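Local coordinates for probable Thioesterase (Bartonella henselae, PDB 3HM0), which probably hydrolyses thioesters, such as acyl-CoA compounds, as a hotdog-fold member of the thioesterase superfamily, at residues L80-V85 with K89-V94; R58-F63 with R95-N100; F39-Y44 with F63-S68. All coordinates share one frame; numbering follows the deposited sequence.

Contact 1 of 3, residues L80-V85 with K89-V94; sequences LLASGV and KLFFVV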
# COMPACT_ATOMS: atom_id res chain seq x y z
N LEU A 80 16.97 6.30 -14.24
CA LEU A 80 17.67 7.07 -15.26
C LEU A 80 17.04 8.44 -15.46
O LEU A 80 17.73 9.47 -15.36
CB LEU A 80 17.71 6.32 -16.58
CG LEU A 80 18.91 6.59 -17.48
CD1 LEU A 80 20.10 5.71 -17.05
CD2 LEU A 80 18.52 6.31 -18.92
N LEU A 81 15.73 8.44 -15.70
CA LEU A 81 14.95 9.68 -15.78
C LEU A 81 15.03 10.54 -14.51
O LEU A 81 15.12 11.78 -14.60
CB LEU A 81 13.49 9.36 -16.08
CG LEU A 81 13.29 8.56 -17.37
CD1 LEU A 81 11.94 7.86 -17.37
CD2 LEU A 81 13.46 9.44 -18.60
N ALA A 82 15.04 9.90 -13.35
CA ALA A 82 15.07 10.64 -12.08
C ALA A 82 16.45 11.14 -11.73
O ALA A 82 16.57 12.02 -10.89
CB ALA A 82 14.55 9.77 -10.95
N SER A 83 17.49 10.58 -12.33
CA SER A 83 18.87 10.85 -11.91
C SER A 83 19.30 12.28 -12.17
O SER A 83 20.02 12.86 -11.37
CB SER A 83 19.85 9.88 -12.59
OG SER A 83 19.85 10.03 -14.00
N GLY A 84 18.82 12.86 -13.26
CA GLY A 84 19.24 14.19 -13.68
C GLY A 84 20.04 14.14 -14.97
O GLY A 84 20.34 15.18 -15.55
N VAL A 85 20.35 12.93 -15.44
CA VAL A 85 21.20 12.72 -16.60
C VAL A 85 20.80 13.52 -17.84
O VAL A 85 21.66 13.95 -18.61
CB VAL A 85 21.28 11.22 -16.97
CG1 VAL A 85 19.98 10.74 -17.64
CG2 VAL A 85 22.50 10.97 -17.88
N LYS A 89 15.83 16.33 -13.48
CA LYS A 89 15.17 15.10 -13.05
C LYS A 89 13.77 15.04 -13.64
O LYS A 89 13.09 16.05 -13.76
CB LYS A 89 15.11 15.03 -11.53
CG LYS A 89 16.44 15.24 -10.87
CD LYS A 89 16.35 14.98 -9.38
CE LYS A 89 17.73 14.88 -8.76
NZ LYS A 89 17.62 15.27 -7.33
N LEU A 90 13.36 13.84 -14.04
CA LEU A 90 12.14 13.67 -14.81
C LEU A 90 11.37 12.47 -14.31
O LEU A 90 11.96 11.46 -13.97
CB LEU A 90 12.46 13.52 -16.32
CG LEU A 90 13.04 14.77 -17.00
CD1 LEU A 90 13.59 14.45 -18.40
CD2 LEU A 90 12.01 15.92 -17.04
N PHE A 91 10.05 12.59 -14.27
CA PHE A 91 9.20 11.53 -13.74
C PHE A 91 8.00 11.36 -14.63
O PHE A 91 7.44 12.33 -15.11
CB PHE A 91 8.70 11.85 -12.31
CG PHE A 91 9.80 12.15 -11.31
CD1 PHE A 91 10.37 11.14 -10.55
CD2 PHE A 91 10.22 13.46 -11.11
CE1 PHE A 91 11.37 11.41 -9.61
CE2 PHE A 91 11.22 13.75 -10.18
CZ PHE A 91 11.80 12.72 -9.42
N PHE A 92 7.60 10.12 -14.84
CA PHE A 92 6.32 9.83 -15.44
C PHE A 92 5.18 10.17 -14.47
O PHE A 92 5.37 10.18 -13.24
CB PHE A 92 6.25 8.38 -15.87
CG PHE A 92 7.02 8.10 -17.10
CD1 PHE A 92 6.82 8.84 -18.26
CD2 PHE A 92 7.96 7.08 -17.12
CE1 PHE A 92 7.53 8.57 -19.41
CE2 PHE A 92 8.67 6.79 -18.29
CZ PHE A 92 8.46 7.53 -19.43
N VAL A 93 4.02 10.51 -15.04
CA VAL A 93 2.84 10.81 -14.24
C VAL A 93 1.64 10.30 -15.00
O VAL A 93 1.50 10.53 -16.21
CB VAL A 93 2.67 12.32 -13.98
CG1 VAL A 93 1.42 12.59 -13.12
CG2 VAL A 93 3.89 12.88 -13.28
N VAL A 94 0.78 9.60 -14.28
CA VAL A 94 -0.52 9.23 -14.79
C VAL A 94 -1.39 10.48 -14.80
O VAL A 94 -1.57 11.16 -13.78
CB VAL A 94 -1.18 8.11 -13.98
CG1 VAL A 94 -2.43 7.63 -14.69
CG2 VAL A 94 -0.20 6.94 -13.80

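Contact 2 of 3, residues R58-F63 with R95-N100; sequences RYLEFF and RHMEIN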
# COMPACT_ATOMS: atom_id res chain seq x y z
N ARG A 58 -4.96 -2.51 -5.89
CA ARG A 58 -3.73 -3.25 -6.13
C ARG A 58 -3.55 -3.58 -7.62
O ARG A 58 -2.41 -3.68 -8.09
CB ARG A 58 -3.59 -4.51 -5.25
CG ARG A 58 -3.77 -4.27 -3.74
CD ARG A 58 -2.55 -3.68 -3.05
NE ARG A 58 -1.42 -4.60 -3.17
CZ ARG A 58 -0.32 -4.60 -2.43
NH1 ARG A 58 -0.15 -3.71 -1.47
NH2 ARG A 58 0.61 -5.51 -2.65
N TYR A 59 -4.65 -3.72 -8.36
CA TYR A 59 -4.56 -3.89 -9.83
C TYR A 59 -3.78 -2.76 -10.46
O TYR A 59 -3.08 -2.98 -11.43
CB TYR A 59 -5.93 -4.01 -10.52
CG TYR A 59 -6.71 -5.26 -10.16
CD1 TYR A 59 -6.28 -6.51 -10.58
CD2 TYR A 59 -7.88 -5.18 -9.41
CE1 TYR A 59 -7.00 -7.65 -10.26
CE2 TYR A 59 -8.62 -6.34 -9.08
CZ TYR A 59 -8.17 -7.57 -9.52
OH TYR A 59 -8.85 -8.73 -9.22
N LEU A 60 -3.90 -1.55 -9.92
CA LEU A 60 -3.10 -0.42 -10.42
C LEU A 60 -1.59 -0.59 -10.14
O LEU A 60 -0.77 -0.06 -10.88
CB LEU A 60 -3.58 0.92 -9.88
CG LEU A 60 -4.81 1.63 -10.44
CD1 LEU A 60 -6.13 0.95 -10.02
CD2 LEU A 60 -4.78 3.09 -9.94
N GLU A 61 -1.24 -1.30 -9.07
CA GLU A 61 0.17 -1.62 -8.81
C GLU A 61 0.68 -2.58 -9.85
O GLU A 61 1.78 -2.40 -10.37
CB GLU A 61 0.41 -2.16 -7.39
CG GLU A 61 0.32 -1.03 -6.36
CD GLU A 61 0.72 -1.46 -4.99
OE1 GLU A 61 1.35 -2.52 -4.87
OE2 GLU A 61 0.40 -0.73 -4.03
N PHE A 62 -0.14 -3.59 -10.17
CA PHE A 62 0.21 -4.55 -11.20
C PHE A 62 0.34 -3.88 -12.58
O PHE A 62 1.29 -4.15 -13.32
CB PHE A 62 -0.80 -5.71 -11.23
CG PHE A 62 -0.77 -6.61 -10.00
CD1 PHE A 62 0.41 -7.18 -9.54
CD2 PHE A 62 -1.95 -6.91 -9.32
CE1 PHE A 62 0.43 -8.00 -8.42
CE2 PHE A 62 -1.93 -7.76 -8.19
CZ PHE A 62 -0.73 -8.28 -7.74
N PHE A 63 -0.59 -2.98 -12.92
CA PHE A 63 -0.48 -2.21 -14.17
C PHE A 63 0.80 -1.39 -14.22
O PHE A 63 1.41 -1.30 -15.28
CB PHE A 63 -1.67 -1.27 -14.36
CG PHE A 63 -2.92 -1.96 -14.84
CD1 PHE A 63 -2.88 -2.82 -15.95
CD2 PHE A 63 -4.14 -1.72 -14.23
CE1 PHE A 63 -4.04 -3.45 -16.43
CE2 PHE A 63 -5.31 -2.34 -14.70
CZ PHE A 63 -5.25 -3.22 -15.81
N ARG A 95 -1.91 10.79 -15.99
CA ARG A 95 -2.78 11.92 -16.16
C ARG A 95 -4.25 11.52 -16.13
O ARG A 95 -5.08 12.16 -15.49
CB ARG A 95 -2.44 12.60 -17.48
CG ARG A 95 -1.29 13.55 -17.36
CD ARG A 95 -1.74 14.80 -16.65
NE ARG A 95 -0.56 15.57 -16.28
CZ ARG A 95 -0.11 15.68 -15.04
NH1 ARG A 95 -0.75 15.10 -14.03
NH2 ARG A 95 0.97 16.40 -14.82
N HIS A 96 -4.56 10.44 -16.83
CA HIS A 96 -5.91 9.93 -16.86
C HIS A 96 -5.82 8.42 -16.93
O HIS A 96 -4.90 7.85 -17.51
CB HIS A 96 -6.69 10.52 -18.04
CG HIS A 96 -7.85 9.67 -18.49
ND1 HIS A 96 -9.15 9.93 -18.13
CD2 HIS A 96 -7.89 8.56 -19.28
CE1 HIS A 96 -9.95 9.02 -18.67
NE2 HIS A 96 -9.21 8.18 -19.38
N MET A 97 -6.79 7.76 -16.31
CA MET A 97 -6.86 6.32 -16.32
C MET A 97 -8.33 5.86 -16.35
O MET A 97 -9.17 6.43 -15.67
CB MET A 97 -6.13 5.80 -15.09
CG MET A 97 -5.85 4.34 -15.11
SD MET A 97 -4.72 3.82 -13.79
CE MET A 97 -4.29 2.20 -14.45
N GLU A 98 -8.62 4.86 -17.18
CA GLU A 98 -9.92 4.19 -17.22
C GLU A 98 -9.74 2.74 -16.90
O GLU A 98 -9.03 2.04 -17.63
CB GLU A 98 -10.54 4.25 -18.62
CG GLU A 98 -11.74 5.19 -18.73
CD GLU A 98 -12.99 4.51 -19.30
OE1 GLU A 98 -12.89 3.83 -20.36
OE2 GLU A 98 -14.08 4.69 -18.69
N ILE A 99 -10.40 2.27 -15.85
CA ILE A 99 -10.31 0.84 -15.50
C ILE A 99 -11.67 0.15 -15.51
O ILE A 99 -12.67 0.66 -15.02
CB ILE A 99 -9.64 0.61 -14.12
CG1 ILE A 99 -8.43 1.52 -13.95
CG2 ILE A 99 -9.24 -0.87 -13.94
CD1 ILE A 99 -8.78 2.88 -13.39
N ASN A 100 -11.65 -1.04 -16.09
CA ASN A 100 -12.80 -1.92 -16.05
C ASN A 100 -12.48 -3.16 -15.21
O ASN A 100 -11.56 -3.91 -15.55
CB ASN A 100 -13.20 -2.33 -17.47
CG ASN A 100 -14.49 -3.14 -17.50
OD1 ASN A 100 -15.46 -2.82 -16.79
ND2 ASN A 100 -14.52 -4.19 -18.32

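Contact 3 of 3, residues F39-Y44 with F63-S68; sequences FQARVY and FERGRS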
# COMPACT_ATOMS: atom_id res chain seq x y z
N PHE A 39 4.11 -9.65 -18.94
CA PHE A 39 4.73 -9.76 -17.63
C PHE A 39 3.85 -10.48 -16.59
O PHE A 39 2.65 -10.21 -16.48
CB PHE A 39 5.14 -8.38 -17.12
CG PHE A 39 6.11 -8.44 -15.99
CD1 PHE A 39 7.42 -8.86 -16.21
CD2 PHE A 39 5.70 -8.11 -14.69
CE1 PHE A 39 8.32 -8.94 -15.14
CE2 PHE A 39 6.60 -8.19 -13.62
CZ PHE A 39 7.91 -8.60 -13.85
N GLN A 40 4.45 -11.38 -15.83
CA GLN A 40 3.71 -12.14 -14.84
C GLN A 40 3.97 -11.67 -13.41
O GLN A 40 5.07 -11.25 -13.06
CB GLN A 40 4.03 -13.63 -14.97
CG GLN A 40 3.75 -14.22 -16.35
CD GLN A 40 3.41 -15.71 -16.31
OE1 GLN A 40 4.05 -16.50 -15.61
NE2 GLN A 40 2.39 -16.09 -17.05
N ALA A 41 2.93 -11.74 -12.58
CA ALA A 41 3.08 -11.54 -11.15
C ALA A 41 2.11 -12.45 -10.42
O ALA A 41 1.02 -12.75 -10.93
CB ALA A 41 2.86 -10.07 -10.76
N ARG A 42 2.52 -12.89 -9.25
CA ARG A 42 1.73 -13.73 -8.37
C ARG A 42 0.91 -12.85 -7.39
O ARG A 42 1.30 -11.73 -7.07
CB ARG A 42 2.69 -14.65 -7.59
CG ARG A 42 2.02 -15.71 -6.71
CD ARG A 42 1.46 -16.83 -7.56
NE ARG A 42 2.52 -17.61 -8.18
CZ ARG A 42 2.34 -18.78 -8.78
NH1 ARG A 42 1.13 -19.32 -8.87
NH2 ARG A 42 3.38 -19.42 -9.30
N VAL A 43 -0.22 -13.36 -6.94
CA VAL A 43 -1.02 -12.66 -5.95
C VAL A 43 -0.70 -13.24 -4.58
O VAL A 43 -0.82 -14.45 -4.36
CB VAL A 43 -2.52 -12.81 -6.20
CG1 VAL A 43 -3.32 -12.33 -4.98
CG2 VAL A 43 -2.95 -12.10 -7.51
N TYR A 44 -0.34 -12.36 -3.66
CA TYR A 44 -0.02 -12.70 -2.30
C TYR A 44 -1.05 -12.12 -1.34
O TYR A 44 -1.95 -11.39 -1.77
CB TYR A 44 1.37 -12.14 -2.00
CG TYR A 44 2.45 -12.71 -2.88
CD1 TYR A 44 3.00 -13.97 -2.60
CD2 TYR A 44 2.92 -12.01 -3.99
CE1 TYR A 44 4.01 -14.51 -3.41
CE2 TYR A 44 3.92 -12.55 -4.81
CZ TYR A 44 4.46 -13.79 -4.50
OH TYR A 44 5.44 -14.32 -5.28
N PHE A 63 -0.59 -2.98 -12.92
CA PHE A 63 -0.48 -2.21 -14.17
C PHE A 63 0.80 -1.39 -14.22
O PHE A 63 1.41 -1.30 -15.28
CB PHE A 63 -1.67 -1.27 -14.36
CG PHE A 63 -2.92 -1.96 -14.84
CD1 PHE A 63 -2.88 -2.82 -15.95
CD2 PHE A 63 -4.14 -1.72 -14.23
CE1 PHE A 63 -4.04 -3.45 -16.43
CE2 PHE A 63 -5.31 -2.34 -14.70
CZ PHE A 63 -5.25 -3.22 -15.81
N GLU A 64 1.17 -0.76 -13.10
CA GLU A 64 2.43 -0.02 -12.97
C GLU A 64 3.67 -0.92 -13.25
O GLU A 64 4.59 -0.50 -13.94
CB GLU A 64 2.53 0.65 -11.60
CG GLU A 64 3.57 1.78 -11.48
CD GLU A 64 4.57 1.51 -10.34
OE1 GLU A 64 4.18 1.57 -9.15
OE2 GLU A 64 5.76 1.23 -10.64
N ARG A 65 3.67 -2.15 -12.72
CA ARG A 65 4.70 -3.15 -13.04
C ARG A 65 4.81 -3.40 -14.54
O ARG A 65 5.92 -3.50 -15.08
CB ARG A 65 4.45 -4.49 -12.31
CG ARG A 65 4.53 -4.37 -10.79
CD ARG A 65 4.61 -5.73 -10.10
NE ARG A 65 4.03 -5.61 -8.76
CZ ARG A 65 3.79 -6.62 -7.93
NH1 ARG A 65 3.24 -6.39 -6.75
NH2 ARG A 65 4.09 -7.85 -8.28
N GLY A 66 3.67 -3.50 -15.21
CA GLY A 66 3.62 -3.72 -16.65
C GLY A 66 4.31 -2.59 -17.39
O GLY A 66 5.16 -2.84 -18.24
N ARG A 67 3.95 -1.36 -17.04
CA ARG A 67 4.50 -0.16 -17.66
C ARG A 67 5.98 -0.03 -17.38
O ARG A 67 6.74 0.19 -18.30
CB ARG A 67 3.78 1.11 -17.19
CG ARG A 67 2.27 1.05 -17.41
CD ARG A 67 1.61 2.41 -17.38
NE ARG A 67 1.75 3.05 -16.08
CZ ARG A 67 0.92 2.85 -15.06
NH1 ARG A 67 -0.12 2.05 -15.20
NH2 ARG A 67 1.12 3.47 -13.90
N SER A 68 6.40 -0.16 -16.13
CA SER A 68 7.82 -0.09 -15.77
C SER A 68 8.68 -1.13 -16.51
O SER A 68 9.82 -0.85 -16.85
CB SER A 68 8.03 -0.28 -14.27
OG SER A 68 7.59 0.83 -13.53
O HOH W 1 3.42 -10.09 -6.72

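Contact 1 of 3, residues L80-V85 with K89-V94
Leu81 and Leu90 meet in a helix-to-strand packing beside a short loop, where the C-terminal end of helix 78-83 lies against the start of strand 90-101, the outermost strand of the sheet within this chain. One backbone hydrogen bond joins the two segments: Leu90 N donates to Leu81 O at 2.8 Å. The bond is bent, 140° at the hydrogen, and the donor stands above the carbonyl plane. Side chains add apolar contacts further along the strand. Leu81 CD1 reaches the Phe92 ring at CE2, 3.6 Å away. Phe92 in turn packs on Leu71 of helix 58-72 and meets the Phe125 ring nearly at right angles. Ala82 CB lies 3.8 Å from Phe91 CE1. Phe50 of the second subunit covers this spot too, packing on Ala82 and meeting the Phe91 ring edge-to-face. Lys89 lays its methylene chain along the helix end. Its CG sits beside the backbone N (chi1 -52°), and the extended chain passes Ala82 O, with CG 3.2 Å from that oxygen. Gly84 is the first residue to leave helical angles, with phi 113°. Just before it, Ser83 OG donates to Leu80 O at 2.6 Å and accepts from Val85 N at 3.3 Å. The Ser83 to Val85 link is an ST turn, at the exit from the helix that precedes this strand of the hotdog sheet.

Contact 2 of 3, residues R58-F63 with R95-N100
Helix 58-63 runs across strand 95-100 with the short axes 11.0 Å apart at closest approach and their directions 116° apart. This is the core packing of a hotdog fold, in which the long helix 58-72 lies against the antiparallel sheet. The contact is wholly apolar. Met97 carries most of it. Its CG is anti to the backbone N (chi1 -167°), and the chain runs on extended, which sends SD and CE out from the strand to the helix. Met97 SD passes Leu60 CD2 at 3.9 Å, the two side chains sliding past each other in opposite directions. The Met97 and Phe63 side chains cross at a slant, with the methyl reaching the ring. Leu60 CG also lies 4.1 Å from Met97 CE, so this methyl touches both residues of the helix. The Phe63 ring touches Ala141 and Ile131 of the sheet, and Leu60 also packs on Leu60 of the second subunit. His96 to Asn100 pair antiparallel with a strand of that subunit, and the sheet continues across the interface. Ile99 completes the buried patch from the strand side. Its CG2 meets the Phe63 ring at the edge, near the ring plane, 4.3 Å from CE2, while Met97 CE is 3.9 Å from CD2 of the same ring.

Contact 3 of 3, residues F39-Y44 with F63-S68
Arg65 meets Ala41 and Phe39 where the long helix 58-72 of the hotdog fold passes over strand 37-42, an outermost strand of the sheet within the chain. The direct contacts are few. Ala41 CB points to the helix and lies 3.5 Å from Arg65 NH2, at a slant to the guanidinium. The Phe39 ring makes a loose, slanting contact at CE2 with Arg65 CB, 4.5 Å away. A water links the two segments as well. It accepts from Arg65 NH2 at 2.8 Å and donates to Arg42 O at 2.7 Å. Arg65 starts with CG beside the backbone N (chi1 -64°) and then extends from CG to NE. This shape carries the guanidinium away from the helix and past Ala41 toward the end of the strand. The backbones are nearest where Gly66 CA is 6.2 Å from Phe39 CA. Further out, backbone bonds to Ile113 and Leu111 hold Phe39 and Ala41 in the sheet, and Phe62 packs on Ala41 from the helix. The third subunit lies close by: its Tyr44 packs on Phe39 and Arg65, and its Arg65 brings a like charge near this one. Tyr44 of this chain bonds through OH to Glu69 of that subunit. The water may ease the burial of the arginine charge. Its oxygen lies at the edge of the Arg65 guanidinium, in the plane of the group.

In the fold
Contacts 2 and 3 use the long helix 58-72; contact 1 uses the following helix 78-83. Contacts 2 and 3 are centred about 11 Å apart, share Phe63 and use successive turns of helix 58-72. They join it to strands 90-101 and 37-42, the outermost strands of the sheet within the chain. Contact 1 lies about 20 Å from the centre of contact 2, at the far end of strand 90-101. Along the chain, contacts 2 and 3 interleave, while contact 1 falls between the two segments of contact 2. All three touch the second subunit, and contacts 2 and 3 also the third, so the core packing of the chain lies close to its subunit interfaces.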